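PDB 6SXT: alpha-L-arabinofuranosidase B from Aspergillus kawachii, which hydrolyses terminal non-reducing alpha-L-arabinofuranose residues from arabinan, arabinoxylan and arabinogalactan side chains, with its catalytic domain followed by an arabinose-binding domain. Local coordinates for residues 321-335 with 372-386. Numbering follows the deposited sequence. Where two conformers were deposited one is given.
Sequences SLVSGPSFTSGEVVS and ASWTVVTGLANSQCF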
loop_
_atom_site.group_PDB
_atom_site.type_symbol
_atom_site.label_atom_id
_atom_site.label_comp_id
_atom_site.label_asym_id
_atom_site.label_seq_id
_atom_site.Cartn_x
_atom_site.Cartn_y
_atom_site.Cartn_z
ATOM N N SER A 321 11.274 4.225 9.283
ATOM C CA SER A 321 12.218 4.782 8.273
ATOM C C SER A 321 12.009 4.102 6.922
ATOM O O SER A 321 12.082 2.867 6.820
ATOM C CB SER A 321 13.632 4.616 8.744
ATOM O OG SER A 321 14.510 5.078 7.719
ATOM N N LEU A 322 11.873 4.906 5.876
ATOM C CA LEU A 322 11.828 4.435 4.485
ATOM C C LEU A 322 13.225 4.382 3.837
ATOM O O LEU A 322 13.298 3.923 2.697
ATOM C CB LEU A 322 10.977 5.437 3.687
ATOM C CG LEU A 322 9.473 5.215 3.838
ATOM C CD1 LEU A 322 8.702 6.454 3.510
ATOM C CD2 LEU A 322 8.977 4.033 3.008
ATOM N N VAL A 323 14.269 4.818 4.517
ATOM C CA VAL A 323 15.576 5.072 3.869
ATOM C C VAL A 323 16.647 4.219 4.519
ATOM O O VAL A 323 16.620 4.000 5.750
ATOM C CB VAL A 323 15.904 6.568 3.955
ATOM C CG1 VAL A 323 17.270 6.868 3.368
ATOM C CG2 VAL A 323 14.838 7.349 3.253
ATOM N N SER A 324 17.534 3.701 3.707
ATOM C CA SER A 324 18.774 3.068 4.182
ATOM C C SER A 324 19.911 3.390 3.222
ATOM O O SER A 324 19.647 3.896 2.107
ATOM C CB SER A 324 18.602 1.568 4.342
ATOM O OG SER A 324 18.458 0.908 3.113
ATOM N N GLY A 325 21.120 2.976 3.606
ATOM C CA GLY A 325 22.291 3.198 2.745
ATOM C C GLY A 325 22.787 4.640 2.848
ATOM O O GLY A 325 22.374 5.428 3.694
ATOM N N PRO A 326 23.767 4.992 1.985
ATOM C CA PRO A 326 24.360 6.318 2.033
ATOM C C PRO A 326 23.389 7.499 1.948
ATOM O O PRO A 326 23.566 8.538 2.592
ATOM C CB PRO A 326 25.293 6.312 0.822
ATOM C CG PRO A 326 24.942 5.138 -0.005
ATOM C CD PRO A 326 24.305 4.139 0.939
ATOM N N SER A 327 22.364 7.384 1.174
ATOM C CA SER A 327 21.418 8.567 1.154
ATOM C C SER A 327 22.057 9.959 0.854
ATOM O O SER A 327 23.201 10.072 0.320
ATOM C CB SER A 327 20.624 8.657 2.431
ATOM O OG SER A 327 19.441 9.424 2.245
ATOM N N PHE A 328 21.293 11.016 1.087
ATOM C CA PHE A 328 21.462 12.365 0.497
ATOM C C PHE A 328 21.067 13.429 1.501
ATOM O O PHE A 328 20.420 13.110 2.491
ATOM C CB PHE A 328 20.568 12.550 -0.741
ATOM C CG PHE A 328 20.795 11.526 -1.823
ATOM C CD1 PHE A 328 21.832 11.656 -2.741
ATOM C CD2 PHE A 328 19.985 10.397 -1.919
ATOM C CE1 PHE A 328 21.996 10.730 -3.754
ATOM C CE2 PHE A 328 20.231 9.418 -2.860
ATOM C CZ PHE A 328 21.225 9.594 -3.803
ATOM N N THR A 329 21.395 14.688 1.201
ATOM C CA THR A 329 20.931 15.890 1.937
ATOM C C THR A 329 20.306 16.851 0.926
ATOM O O THR A 329 20.862 16.970 -0.168
ATOM C CB THR A 329 22.085 16.604 2.660
ATOM O OG1 THR A 329 22.956 15.638 3.249
ATOM C CG2 THR A 329 21.591 17.554 3.724
ATOM N N SER A 330 19.245 17.509 1.289
ATOM C CA SER A 330 18.569 18.463 0.393
ATOM C C SER A 330 19.541 19.576 -0.024
ATOM O O SER A 330 20.262 20.124 0.857
ATOM C CB SER A 330 17.395 19.037 1.045
ATOM O OG SER A 330 16.645 19.779 0.083
ATOM N N GLY A 331 19.639 19.798 -1.318
ATOM C CA GLY A 331 20.535 20.838 -1.883
ATOM C C GLY A 331 21.857 20.282 -2.367
ATOM O O GLY A 331 22.571 21.020 -3.077
ATOM N N GLU A 332 22.231 19.047 -1.996
ATOM C CA GLU A 332 23.378 18.311 -2.536
ATOM C C GLU A 332 23.223 18.183 -4.048
ATOM O O GLU A 332 22.115 17.924 -4.508
ATOM C CB GLU A 332 23.400 16.917 -1.896
ATOM C CG GLU A 332 24.589 16.053 -2.192
ATOM C CD GLU A 332 24.525 14.672 -1.569
ATOM O OE1 GLU A 332 23.538 14.400 -0.845
ATOM O OE2 GLU A 332 25.404 13.837 -1.850
ATOM N N VAL A 333 24.308 18.316 -4.807
ATOM C CA VAL A 333 24.294 18.008 -6.253
ATOM C C VAL A 333 25.157 16.791 -6.495
ATOM O O VAL A 333 26.278 16.756 -6.000
ATOM C CB VAL A 333 24.784 19.220 -7.081
ATOM C CG1 VAL A 333 24.451 19.010 -8.538
ATOM C CG2 VAL A 333 24.163 20.494 -6.539
ATOM N N VAL A 334 24.653 15.821 -7.228
ATOM C CA VAL A 334 25.336 14.524 -7.388
ATOM C C VAL A 334 25.360 14.114 -8.844
ATOM O O VAL A 334 24.511 14.560 -9.629
ATOM C CB VAL A 334 24.634 13.421 -6.543
ATOM C CG1 VAL A 334 24.596 13.806 -5.078
ATOM C CG2 VAL A 334 23.255 13.102 -7.085
ATOM N N SER A 335 26.231 13.152 -9.148
ATOM C CA SER A 335 26.124 12.346 -10.362
ATOM C C SER A 335 25.989 10.899 -9.881
ATOM O O SER A 335 26.501 10.569 -8.792
ATOM C CB SER A 335 27.300 12.554 -11.328
ATOM O OG SER A 335 27.256 13.911 -11.811
ATOM N N ALA A 372 23.981 15.138 -16.619
ATOM C CA ALA A 372 24.393 14.026 -15.708
ATOM C C ALA A 372 24.538 14.527 -14.279
ATOM O O ALA A 372 25.198 13.828 -13.476
ATOM C CB ALA A 372 25.664 13.437 -16.196
ATOM N N SER A 373 24.031 15.713 -13.969
ATOM C CA SER A 373 24.123 16.286 -12.618
ATOM C C SER A 373 22.717 16.540 -12.101
ATOM O O SER A 373 21.842 17.007 -12.859
ATOM C CB SER A 373 24.993 17.541 -12.584
ATOM O OG SER A 373 26.275 17.187 -13.028
ATOM N N TRP A 374 22.485 16.247 -10.813
ATOM C CA TRP A 374 21.130 16.222 -10.211
ATOM C C TRP A 374 21.162 16.893 -8.851
ATOM O O TRP A 374 21.998 16.527 -8.002
ATOM C CB TRP A 374 20.661 14.764 -10.118
ATOM C CG TRP A 374 20.635 14.068 -11.443
ATOM C CD1 TRP A 374 21.617 13.298 -11.994
ATOM C CD2 TRP A 374 19.646 14.236 -12.455
ATOM N NE1 TRP A 374 21.249 12.880 -13.234
ATOM C CE2 TRP A 374 20.054 13.459 -13.554
ATOM C CE3 TRP A 374 18.427 14.917 -12.511
ATOM C CZ2 TRP A 374 19.282 13.336 -14.704
ATOM C CZ3 TRP A 374 17.679 14.819 -13.653
ATOM C CH2 TRP A 374 18.108 14.038 -14.736
ATOM N N THR A 375 20.320 17.873 -8.636
ATOM C CA THR A 375 20.118 18.517 -7.339
ATOM C C THR A 375 19.123 17.641 -6.555
ATOM O O THR A 375 18.011 17.434 -7.011
ATOM C CB THR A 375 19.606 19.939 -7.467
ATOM O OG1 THR A 375 20.493 20.647 -8.370
ATOM C CG2 THR A 375 19.552 20.598 -6.105
ATOM N N VAL A 376 19.562 17.208 -5.400
ATOM C CA VAL A 376 18.690 16.343 -4.548
ATOM C C VAL A 376 17.863 17.267 -3.684
ATOM O O VAL A 376 18.402 18.217 -3.064
ATOM C CB VAL A 376 19.533 15.352 -3.728
ATOM C CG1 VAL A 376 18.587 14.353 -3.034
ATOM C CG2 VAL A 376 20.490 14.587 -4.600
ATOM N N VAL A 377 16.556 17.075 -3.663
ATOM C CA VAL A 377 15.686 17.907 -2.831
ATOM C C VAL A 377 14.797 16.992 -1.978
ATOM O O VAL A 377 14.579 15.821 -2.328
ATOM C CB VAL A 377 14.857 18.870 -3.657
ATOM C CG1 VAL A 377 15.735 19.684 -4.630
ATOM C CG2 VAL A 377 13.764 18.227 -4.401
ATOM N N THR A 378 14.257 17.572 -0.944
ATOM C CA THR A 378 13.264 16.867 -0.105
ATOM C C THR A 378 12.206 16.263 -1.016
ATOM O O THR A 378 11.628 16.918 -1.916
ATOM C CB THR A 378 12.666 17.802 0.942
ATOM O OG1 THR A 378 13.777 18.341 1.636
ATOM C CG2 THR A 378 11.736 17.054 1.880
ATOM N N GLY A 379 11.858 14.989 -0.733
ATOM C CA GLY A 379 10.879 14.284 -1.557
ATOM C C GLY A 379 9.584 15.041 -1.665
ATOM O O GLY A 379 8.990 15.484 -0.634
ATOM N N LEU A 380 9.095 15.140 -2.873
ATOM C CA LEU A 380 7.902 15.955 -3.146
ATOM C C LEU A 380 6.674 15.334 -2.480
ATOM O O LEU A 380 5.750 16.115 -2.177
ATOM C CB LEU A 380 7.728 16.114 -4.646
ATOM C CG LEU A 380 8.801 16.988 -5.326
ATOM C CD1 LEU A 380 8.642 16.926 -6.789
ATOM C CD2 LEU A 380 8.673 18.436 -4.852
ATOM N N ALA A 381 6.589 14.004 -2.401
ATOM C CA ALA A 381 5.408 13.359 -1.757
ATOM C C ALA A 381 5.708 12.767 -0.386
ATOM O O ALA A 381 4.751 12.321 0.282
ATOM C CB ALA A 381 4.863 12.291 -2.653
ATOM N N ASN A 382 6.953 12.745 0.025
ATOM C CA ASN A 382 7.329 12.151 1.320
ATOM C C ASN A 382 8.620 12.793 1.780
ATOM O O ASN A 382 9.613 12.657 1.062
ATOM C CB ASN A 382 7.430 10.628 1.256
ATOM C CG ASN A 382 7.662 10.104 2.656
ATOM O OD1 ASN A 382 8.726 10.299 3.237
ATOM N ND2 ASN A 382 6.646 9.449 3.224
ATOM N N SER A 383 8.583 13.461 2.922
ATOM C CA SER A 383 9.740 14.274 3.357
ATOM C C SER A 383 10.920 13.434 3.853
ATOM O O SER A 383 11.976 14.007 4.056
ATOM C CB SER A 383 9.299 15.273 4.409
ATOM O OG SER A 383 8.943 14.549 5.549
ATOM N N GLN A 384 10.801 12.102 4.053
ATOM C CA GLN A 384 11.952 11.232 4.373
ATOM C C GLN A 384 12.730 10.873 3.109
ATOM O O GLN A 384 13.873 10.546 3.180
ATOM C CB GLN A 384 11.546 9.828 4.889
ATOM C CG GLN A 384 10.751 9.762 6.135
ATOM C CD GLN A 384 10.796 8.307 6.593
ATOM O OE1 GLN A 384 11.855 7.681 6.605
ATOM N NE2 GLN A 384 9.600 7.847 6.883
ATOM N N CYS A 385 12.059 10.913 1.971
ATOM C CA CYS A 385 12.584 10.460 0.690
ATOM C C CYS A 385 13.040 11.703 -0.087
ATOM O O CYS A 385 13.232 12.787 0.533
ATOM C CB CYS A 385 11.569 9.616 -0.028
ATOM S SG CYS A 385 11.195 8.136 1.002
ATOM N N PHE A 386 13.366 11.506 -1.356
ATOM C CA PHE A 386 14.043 12.555 -2.162
ATOM C C PHE A 386 13.400 12.624 -3.540
ATOM O O PHE A 386 12.763 11.681 -4.087
ATOM C CB PHE A 386 15.552 12.327 -2.221
ATOM C CG PHE A 386 16.209 12.391 -0.874
ATOM C CD1 PHE A 386 16.516 13.606 -0.299
ATOM C CD2 PHE A 386 16.388 11.243 -0.117
ATOM C CE1 PHE A 386 17.084 13.679 0.959
ATOM C CE2 PHE A 386 16.951 11.314 1.138
ATOM C CZ PHE A 386 17.284 12.527 1.692
#
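In the arabinose-binding beta-trefoil domain, strands 333-338 and 374-378 pair antiparallel while the loop leading in from the catalytic domain packs beside them. V334 and W374 form a hydrogen-bonded pair, each N donating to the other's O; V333 and T375 make the adjoining non-hydrogen-bonded pair. The V376 N-H points almost straight at E332 O (2.8 Å, 179°), and V376 O receives G331 N from the type II turn 329-332. S335 OG, turned beside its own backbone N (chi1 -65°), gives a short 2.6 Å bond to A372 O.

F328 bridges F386 and V376: its CB sits over the middle of the F386 ring, 4.0 Å from the centroid, and its ring edge is directed at that same face, the two planes at 68°. V376 meets it with both methyls: CG1 lies 3.5 Å from F328 CB, while CG2 touches F328 CD1 and reaches V334 CG2. Farther along, the extended Q384 side chain offers OE1 to L322 N (2.9 Å), and N382 OD1 accepts the N-H of Q384, an Asx turn. L322 CB rests 3.8 Å from C385 SG.

Strand 475-479 flanks 333-338 and strand 386-390 flanks 374-378, completing a four-stranded sheet; C385 is disulfide-bonded to C423, and P424 of strand 422-426 packs against V323, F328 and F386.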